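Local coordinates for protein peptidase M14, carboxypeptidase A (Thermoplasmatales archaeon SCGC AB-540-F20, PDB 4XED) that probably acts as a carboxypeptidase of the M14 family and carries a calcium-binding PKD domain, the part modelled here, likely a protein-binding module, at residues 24-29 and 42-47; 39-42 and 48-51; 50-55 and 77-82. All blocks are in the same frame, centred on the assembly; numbering follows the deposited sequence. Where two conformers were deposited one is given.

Interaction 1. Residues 24-29 and 42-47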
# COMPACT_ATOMS: atom_id res chain seq x y z
N TYR A 24 -6.83 -0.74 12.14
CA TYR A 24 -5.52 -0.05 12.18
C TYR A 24 -5.29 0.75 10.91
O TYR A 24 -5.78 0.39 9.84
CB TYR A 24 -4.39 -1.07 12.39
CG TYR A 24 -4.49 -1.78 13.75
CD1 TYR A 24 -4.14 -1.13 14.95
CD2 TYR A 24 -4.93 -3.08 13.83
CE1 TYR A 24 -4.23 -1.76 16.16
CE2 TYR A 24 -5.06 -3.72 15.05
CZ TYR A 24 -4.70 -3.05 16.21
OH TYR A 24 -4.80 -3.71 17.41
N ASN A 25 -4.54 1.84 11.04
CA ASN A 25 -4.25 2.77 9.93
C ASN A 25 -2.87 2.56 9.35
O ASN A 25 -1.89 2.47 10.07
CB ASN A 25 -4.30 4.21 10.44
CG ASN A 25 -5.66 4.60 10.89
OD1 ASN A 25 -6.64 4.39 10.19
ND2 ASN A 25 -5.74 5.21 12.05
N TYR A 26 -2.82 2.53 8.02
CA TYR A 26 -1.58 2.38 7.26
C TYR A 26 -1.38 3.58 6.34
O TYR A 26 -2.30 4.00 5.65
CB TYR A 26 -1.58 1.01 6.51
CG TYR A 26 -1.57 -0.08 7.54
CD1 TYR A 26 -0.39 -0.57 8.07
CD2 TYR A 26 -2.76 -0.54 8.09
CE1 TYR A 26 -0.38 -1.45 9.13
CE2 TYR A 26 -2.77 -1.47 9.15
CZ TYR A 26 -1.59 -1.89 9.66
OH TYR A 26 -1.62 -2.80 10.72
N THR A 27 -0.15 4.08 6.35
CA THR A 27 0.24 5.23 5.56
C THR A 27 1.04 4.75 4.36
O THR A 27 2.02 4.00 4.53
CB THR A 27 1.08 6.19 6.41
OG1 THR A 27 0.32 6.62 7.53
CG2 THR A 27 1.53 7.37 5.58
N PHE A 28 0.63 5.17 3.16
CA PHE A 28 1.24 4.75 1.90
C PHE A 28 1.76 5.98 1.19
O PHE A 28 1.03 6.99 1.09
CB PHE A 28 0.23 4.05 0.99
CG PHE A 28 -0.36 2.79 1.58
CD1 PHE A 28 -1.43 2.83 2.45
CD2 PHE A 28 0.14 1.54 1.25
CE1 PHE A 28 -1.97 1.69 3.00
CE2 PHE A 28 -0.39 0.39 1.81
CZ PHE A 28 -1.46 0.49 2.68
N VAL A 29 2.96 5.91 0.65
CA VAL A 29 3.41 7.01 -0.20
C VAL A 29 4.53 6.59 -1.13
O VAL A 29 5.39 5.78 -0.78
CB VAL A 29 3.89 8.23 0.63
CG1 VAL A 29 5.07 7.87 1.50
CG2 VAL A 29 4.20 9.46 -0.25
N ILE A 42 -2.89 -2.21 -3.57
CA ILE A 42 -2.57 -2.65 -2.22
C ILE A 42 -3.14 -4.06 -2.01
O ILE A 42 -4.32 -4.32 -2.30
CB ILE A 42 -3.17 -1.69 -1.19
CG1 ILE A 42 -2.57 -0.28 -1.37
CG2 ILE A 42 -3.01 -2.22 0.24
CD1 ILE A 42 -3.32 0.78 -0.62
N GLU A 43 -2.31 -4.94 -1.45
CA GLU A 43 -2.72 -6.25 -0.93
C GLU A 43 -2.67 -6.18 0.58
O GLU A 43 -1.65 -5.80 1.15
CB GLU A 43 -1.76 -7.34 -1.39
CG GLU A 43 -1.74 -7.60 -2.85
CD GLU A 43 -0.69 -8.61 -3.25
OE1 GLU A 43 0.22 -8.93 -2.44
OE2 GLU A 43 -0.77 -9.11 -4.39
N TRP A 44 -3.76 -6.52 1.26
CA TRP A 44 -3.75 -6.54 2.71
C TRP A 44 -3.22 -7.87 3.29
O TRP A 44 -3.09 -8.03 4.51
CB TRP A 44 -5.16 -6.27 3.26
CG TRP A 44 -5.64 -4.88 2.97
CD1 TRP A 44 -6.64 -4.52 2.13
CD2 TRP A 44 -5.14 -3.66 3.52
NE1 TRP A 44 -6.80 -3.15 2.11
CE2 TRP A 44 -5.88 -2.60 2.96
CE3 TRP A 44 -4.12 -3.35 4.45
CZ2 TRP A 44 -5.67 -1.26 3.33
CZ3 TRP A 44 -3.89 -2.03 4.79
CH2 TRP A 44 -4.66 -1.01 4.23
N GLY A 45 -2.91 -8.83 2.42
CA GLY A 45 -2.31 -10.09 2.81
C GLY A 45 -3.29 -11.19 3.17
O GLY A 45 -2.88 -12.32 3.45
N ASP A 46 -4.58 -10.86 3.15
CA ASP A 46 -5.66 -11.74 3.57
C ASP A 46 -6.62 -12.03 2.42
O ASP A 46 -7.68 -12.59 2.65
CB ASP A 46 -6.42 -11.12 4.74
CG ASP A 46 -6.95 -9.74 4.46
OD1 ASP A 46 -6.80 -9.24 3.32
OD2 ASP A 46 -7.58 -9.16 5.39
N GLY A 47 -6.24 -11.65 1.20
CA GLY A 47 -7.08 -11.80 0.02
C GLY A 47 -7.77 -10.51 -0.42
O GLY A 47 -8.19 -10.41 -1.56
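Phe28 reaches in from one side and Ile42 from the other, and they meet with the CD1 methyl of Ile42 over the middle of the phenyl ring. This is a CH-pi contact: Ile42 CD1 sits 3.8 Å from the centroid of the Phe28 ring, only 9° off its normal. With chi1 of Ile42 at -61°, CG1 lies anti to the carbonyl carbon and carries CD1 to Phe28, while the other branch, CG2, rests over the centre of a face of the Trp44 indole, 4.0 Å above its plane. Trp44 in turn brings its far corner to the edge of the phenyl ring, CH2 lying 3.9 Å from Phe28 CZ, with the two planes turned 81° apart. These rings meet across the core of an immunoglobulin-like beta sandwich, the fold of PKD domains: strand 24-29 belongs to the three-stranded sheet, strand 38-43 to the four-stranded one. Trp44 also opens the run Trp-Gly-Asp-Gly, which resembles the end of the WDFGDG signature of the family and turns the chain out of the strand. The neighbouring indole corner, CZ3, approaches the flank of Tyr26, 3.8 Å from its CD2, in an oblique aromatic pair. Both polar ends in this otherwise apolar cluster have partners beyond it: Tyr26 OH bonds to Pro15 O, and Trp44 NE1 donates to Glu50 OE2, which helps fix how the indole is turned. His66 stacks on Trp44, and Phe28 and Ile42 both touch Ala78 of strand 72-82.

Interaction 2. Residues 39-42 and 48-51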
# COMPACT_ATOMS: atom_id res chain seq x y z
N THR A 39 -1.59 5.71 -9.28
CA THR A 39 -2.58 4.91 -8.59
C THR A 39 -1.83 3.81 -7.83
O THR A 39 -0.73 3.43 -8.22
CB THR A 39 -3.63 4.28 -9.53
OG1 THR A 39 -3.00 3.55 -10.58
CG2 THR A 39 -4.54 5.37 -10.11
N TYR A 40 -2.43 3.32 -6.76
CA TYR A 40 -1.84 2.29 -5.92
C TYR A 40 -2.63 0.98 -6.00
O TYR A 40 -3.85 0.99 -6.06
CB TYR A 40 -1.81 2.73 -4.46
CG TYR A 40 -0.91 3.91 -4.16
CD1 TYR A 40 0.44 3.72 -3.86
CD2 TYR A 40 -1.40 5.20 -4.18
CE1 TYR A 40 1.28 4.80 -3.57
CE2 TYR A 40 -0.57 6.30 -3.91
CZ TYR A 40 0.76 6.08 -3.59
OH TYR A 40 1.65 7.10 -3.32
N TYR A 41 -1.90 -0.13 -5.96
CA TYR A 41 -2.47 -1.47 -5.84
C TYR A 41 -1.96 -1.99 -4.51
O TYR A 41 -0.76 -2.13 -4.31
CB TYR A 41 -2.06 -2.38 -7.01
CG TYR A 41 -2.77 -3.69 -7.03
CD1 TYR A 41 -2.47 -4.68 -6.10
CD2 TYR A 41 -3.73 -3.97 -8.00
CE1 TYR A 41 -3.09 -5.88 -6.12
CE2 TYR A 41 -4.38 -5.21 -8.02
CZ TYR A 41 -4.05 -6.16 -7.06
OH TYR A 41 -4.64 -7.41 -7.04
N ILE A 42 -2.89 -2.21 -3.57
CA ILE A 42 -2.57 -2.65 -2.22
C ILE A 42 -3.14 -4.06 -2.01
O ILE A 42 -4.32 -4.32 -2.30
CB ILE A 42 -3.17 -1.69 -1.19
CG1 ILE A 42 -2.57 -0.28 -1.37
CG2 ILE A 42 -3.01 -2.22 0.24
CD1 ILE A 42 -3.32 0.78 -0.62
N PHE A 48 -7.88 -9.53 0.47
CA PHE A 48 -8.50 -8.24 0.14
C PHE A 48 -7.46 -7.32 -0.48
O PHE A 48 -6.25 -7.38 -0.17
CB PHE A 48 -9.14 -7.62 1.40
CG PHE A 48 -10.28 -8.41 1.94
CD1 PHE A 48 -11.47 -8.49 1.22
CD2 PHE A 48 -10.18 -9.11 3.14
CE1 PHE A 48 -12.54 -9.24 1.69
CE2 PHE A 48 -11.25 -9.87 3.62
CZ PHE A 48 -12.42 -9.92 2.89
N THR A 49 -7.93 -6.50 -1.40
CA THR A 49 -7.07 -5.59 -2.16
C THR A 49 -7.73 -4.23 -2.37
O THR A 49 -8.96 -4.12 -2.27
CB THR A 49 -6.78 -6.18 -3.57
OG1 THR A 49 -8.03 -6.45 -4.24
CG2 THR A 49 -5.95 -7.45 -3.49
N GLU A 50 -6.91 -3.24 -2.69
CA GLU A 50 -7.36 -1.97 -3.23
C GLU A 50 -6.75 -1.90 -4.62
O GLU A 50 -5.53 -1.82 -4.76
CB GLU A 50 -6.89 -0.81 -2.34
CG GLU A 50 -7.14 -0.96 -0.83
CD GLU A 50 -8.59 -1.10 -0.44
OE1 GLU A 50 -9.48 -0.58 -1.15
OE2 GLU A 50 -8.84 -1.73 0.62
N GLU A 51 -7.58 -2.00 -5.66
CA GLU A 51 -7.07 -2.23 -7.01
C GLU A 51 -6.96 -0.94 -7.81
O GLU A 51 -7.91 -0.46 -8.43
CB GLU A 51 -7.88 -3.31 -7.74
CG GLU A 51 -7.81 -4.58 -6.90
CD GLU A 51 -8.24 -5.85 -7.60
OE1 GLU A 51 -8.68 -5.80 -8.77
OE2 GLU A 51 -8.13 -6.92 -6.94
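Strands 39-42 and 49-51 run antiparallel as the two arms of a beta hairpin, their axes 4.7 Å apart at closest and 154° between directions. Ile42 and Glu50 form a hydrogen-bonded pair: Ile42 N donates to Glu50 O at 2.9 Å, and Glu50 N returns a bond to Ile42 O at 2.8 Å, both in the carbonyl plane. Each acceptor also takes a CA-H...O contact, Glu50 O from Tyr41 CA and Ile42 O from Thr49 CA. Tyr41 reaches across to the partner strand because chi1 of -172° swings its ring away from its own backbone N. The ring lies alongside the Glu51 chain, CE2 3.7 Å from Glu51 CG, with Glu50 O over one face and Thr49 CG2 near the phenol end. Outside these two segments, Trp52 meets the Tyr41 ring edge-to-face and Lys79 makes a cation-pi contact with it. A serine in place of Tyr41 would probably leave the Glu51 methylenes without the ring they lie along and take the aromatic partner from Trp52 and Lys79. The Glu51 carboxylate is steadied within its own strand: Thr49 OG1 donates to Glu51 OE2 at 2.7 Å, on the anti side and somewhat out of the carboxylate plane.

Interaction 3. Residues 50-55 and 77-82. With CA (calcium ion), chain B; EDO (1,2-ethanediol), chain C.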
# COMPACT_ATOMS: atom_id res chain seq x y z
N GLU A 50 -6.91 -3.24 -2.69
CA GLU A 50 -7.36 -1.97 -3.23
C GLU A 50 -6.75 -1.90 -4.62
O GLU A 50 -5.53 -1.82 -4.76
CB GLU A 50 -6.89 -0.81 -2.34
CG GLU A 50 -7.14 -0.96 -0.83
CD GLU A 50 -8.59 -1.10 -0.44
OE1 GLU A 50 -9.48 -0.58 -1.15
OE2 GLU A 50 -8.84 -1.73 0.62
N GLU A 51 -7.58 -2.00 -5.66
CA GLU A 51 -7.07 -2.23 -7.01
C GLU A 51 -6.96 -0.94 -7.81
O GLU A 51 -7.91 -0.46 -8.43
CB GLU A 51 -7.88 -3.31 -7.74
CG GLU A 51 -7.81 -4.58 -6.90
CD GLU A 51 -8.24 -5.85 -7.60
OE1 GLU A 51 -8.68 -5.80 -8.77
OE2 GLU A 51 -8.13 -6.92 -6.94
N TRP A 52 -5.76 -0.39 -7.80
CA TRP A 52 -5.46 0.82 -8.56
C TRP A 52 -6.34 2.00 -8.12
O TRP A 52 -7.06 2.63 -8.90
CB TRP A 52 -5.51 0.57 -10.06
CG TRP A 52 -4.58 -0.52 -10.50
CD1 TRP A 52 -4.92 -1.67 -11.13
CD2 TRP A 52 -3.15 -0.59 -10.30
NE1 TRP A 52 -3.82 -2.43 -11.36
CE2 TRP A 52 -2.72 -1.80 -10.86
CE3 TRP A 52 -2.20 0.27 -9.73
CZ2 TRP A 52 -1.38 -2.19 -10.88
CZ3 TRP A 52 -0.86 -0.14 -9.73
CH2 TRP A 52 -0.47 -1.36 -10.31
N ILE A 53 -6.28 2.28 -6.83
CA ILE A 53 -7.00 3.41 -6.26
C ILE A 53 -6.25 4.72 -6.53
O ILE A 53 -5.01 4.73 -6.60
CB ILE A 53 -7.26 3.20 -4.76
CG1 ILE A 53 -5.94 2.86 -4.04
CG2 ILE A 53 -8.34 2.13 -4.55
CD1 ILE A 53 -6.04 2.93 -2.59
N GLY A 54 -7.01 5.80 -6.71
CA GLY A 54 -6.44 7.07 -7.15
C GLY A 54 -7.15 7.55 -8.40
O GLY A 54 -8.26 7.15 -8.67
N PRO A 55 -6.51 8.42 -9.18
CA PRO A 55 -5.12 8.88 -9.01
C PRO A 55 -4.92 9.82 -7.84
O PRO A 55 -5.85 10.53 -7.40
CB PRO A 55 -4.84 9.62 -10.33
CG PRO A 55 -6.18 10.05 -10.82
CD PRO A 55 -7.12 8.95 -10.41
N ARG A 77 1.25 -5.35 1.01
CA ARG A 77 2.12 -4.92 -0.08
C ARG A 77 1.45 -3.81 -0.86
O ARG A 77 0.21 -3.77 -0.99
CB ARG A 77 2.46 -6.09 -1.03
CG ARG A 77 3.04 -7.30 -0.32
CD ARG A 77 3.81 -8.16 -1.31
NE ARG A 77 2.98 -8.64 -2.40
CZ ARG A 77 3.44 -9.24 -3.48
NH1 ARG A 77 4.74 -9.47 -3.64
NH2 ARG A 77 2.60 -9.66 -4.39
N ALA A 78 2.27 -2.91 -1.40
CA ALA A 78 1.76 -1.85 -2.24
C ALA A 78 2.70 -1.60 -3.40
O ALA A 78 3.91 -1.52 -3.23
CB ALA A 78 1.56 -0.57 -1.45
N LYS A 79 2.12 -1.46 -4.59
CA LYS A 79 2.84 -1.00 -5.79
C LYS A 79 2.07 0.18 -6.38
O LYS A 79 0.92 0.44 -5.99
CB LYS A 79 3.05 -2.13 -6.80
CG LYS A 79 1.77 -2.68 -7.38
CD LYS A 79 2.03 -3.77 -8.42
CE LYS A 79 0.71 -4.49 -8.77
NZ LYS A 79 0.90 -5.42 -9.95
N ALA A 80 2.71 0.91 -7.29
CA ALA A 80 2.08 2.09 -7.86
C ALA A 80 2.33 2.06 -9.37
O ALA A 80 3.32 1.51 -9.87
CB ALA A 80 2.66 3.35 -7.27
N LYS A 81 1.45 2.71 -10.13
CA LYS A 81 1.68 2.89 -11.55
C LYS A 81 1.31 4.30 -11.92
O LYS A 81 0.41 4.91 -11.35
CB LYS A 81 0.92 1.89 -12.40
CG LYS A 81 -0.55 2.15 -12.52
CD LYS A 81 -1.24 1.04 -13.33
CE LYS A 81 -2.72 1.25 -13.33
NZ LYS A 81 -3.42 0.24 -14.17
N ASP A 82 2.03 4.85 -12.87
CA ASP A 82 1.71 6.18 -13.31
C ASP A 82 0.60 6.20 -14.36
O ASP A 82 0.00 5.19 -14.64
CB ASP A 82 2.99 6.90 -13.78
CG ASP A 82 3.68 6.26 -14.97
OD1 ASP A 82 3.08 5.44 -15.70
OD2 ASP A 82 4.84 6.64 -15.22
CA CA B . 6.46 8.28 -14.69
C1 EDO C . -2.12 -7.48 -9.91
O1 EDO C . -1.64 -6.35 -10.62
C2 EDO C . -1.11 -7.82 -8.83
O2 EDO C . -1.24 -9.20 -8.48
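A G1 beta bulge, in which Trp52 and Ile53 both face Tyr40, turns the edge strand at a corner, and the indole of Trp52 lies against two lysines of strand 77-82. Lys81 lies over one face of the indole, the two side chains as a whole crossing at about a right angle. Its ammonium makes a cation-pi contact, NZ 3.8 Å from the centroid of the Trp52 five-membered ring and 2° off the normal, while Lys81 CD stands 3.7 Å from the six-membered centroid. Extended beyond CG, the Lys81 chain is long enough to reach both rings. The edge of the indole comes down on the strand itself, CZ3 3.9 Å from Ala80 C, and Lys79 meets it obliquely, its CE 3.7 Å from Trp52 CH2. Lys79 NZ donates a hydrogen bond to O1 of a 1,2-ethanediol, probably from the crystallisation liquor, at 2.8 Å and also forms a salt bridge with Glu87. One residue beyond Lys81, Asp82 OD2 binds the calcium ion at 2.4 Å, a site it shares with the side chains of Asn4, Asp32, Asn34 and Asp36 and the backbone O of Asp5. Strand 38-43 runs between the two strands in the four-stranded sheet, so Trp52 spans it, touching Thr39 on the way.

Overall arrangement
Interactions 2 and 3 lie within the four-stranded sheet, their centres about 5 Å apart, whereas interaction 1 crosses from that sheet to the three-stranded one. Its centre is about 8 Å from that of interaction 2 and 11 Å from that of interaction 3. Strand 38-43 ties them together: its residue Ile42 serves both core and hairpin, and Tyr40 and Tyr41 hydrogen-bond through their backbones to Ile53 and Lys79. Along the chain, interaction 1 closes before residues 50-55 open interaction 3, and interaction 2 bridges the two. One small domain thus joins a buried aromatic core, an edge hairpin and a partly exposed lysine-tryptophan contact beside the calcium-binding end.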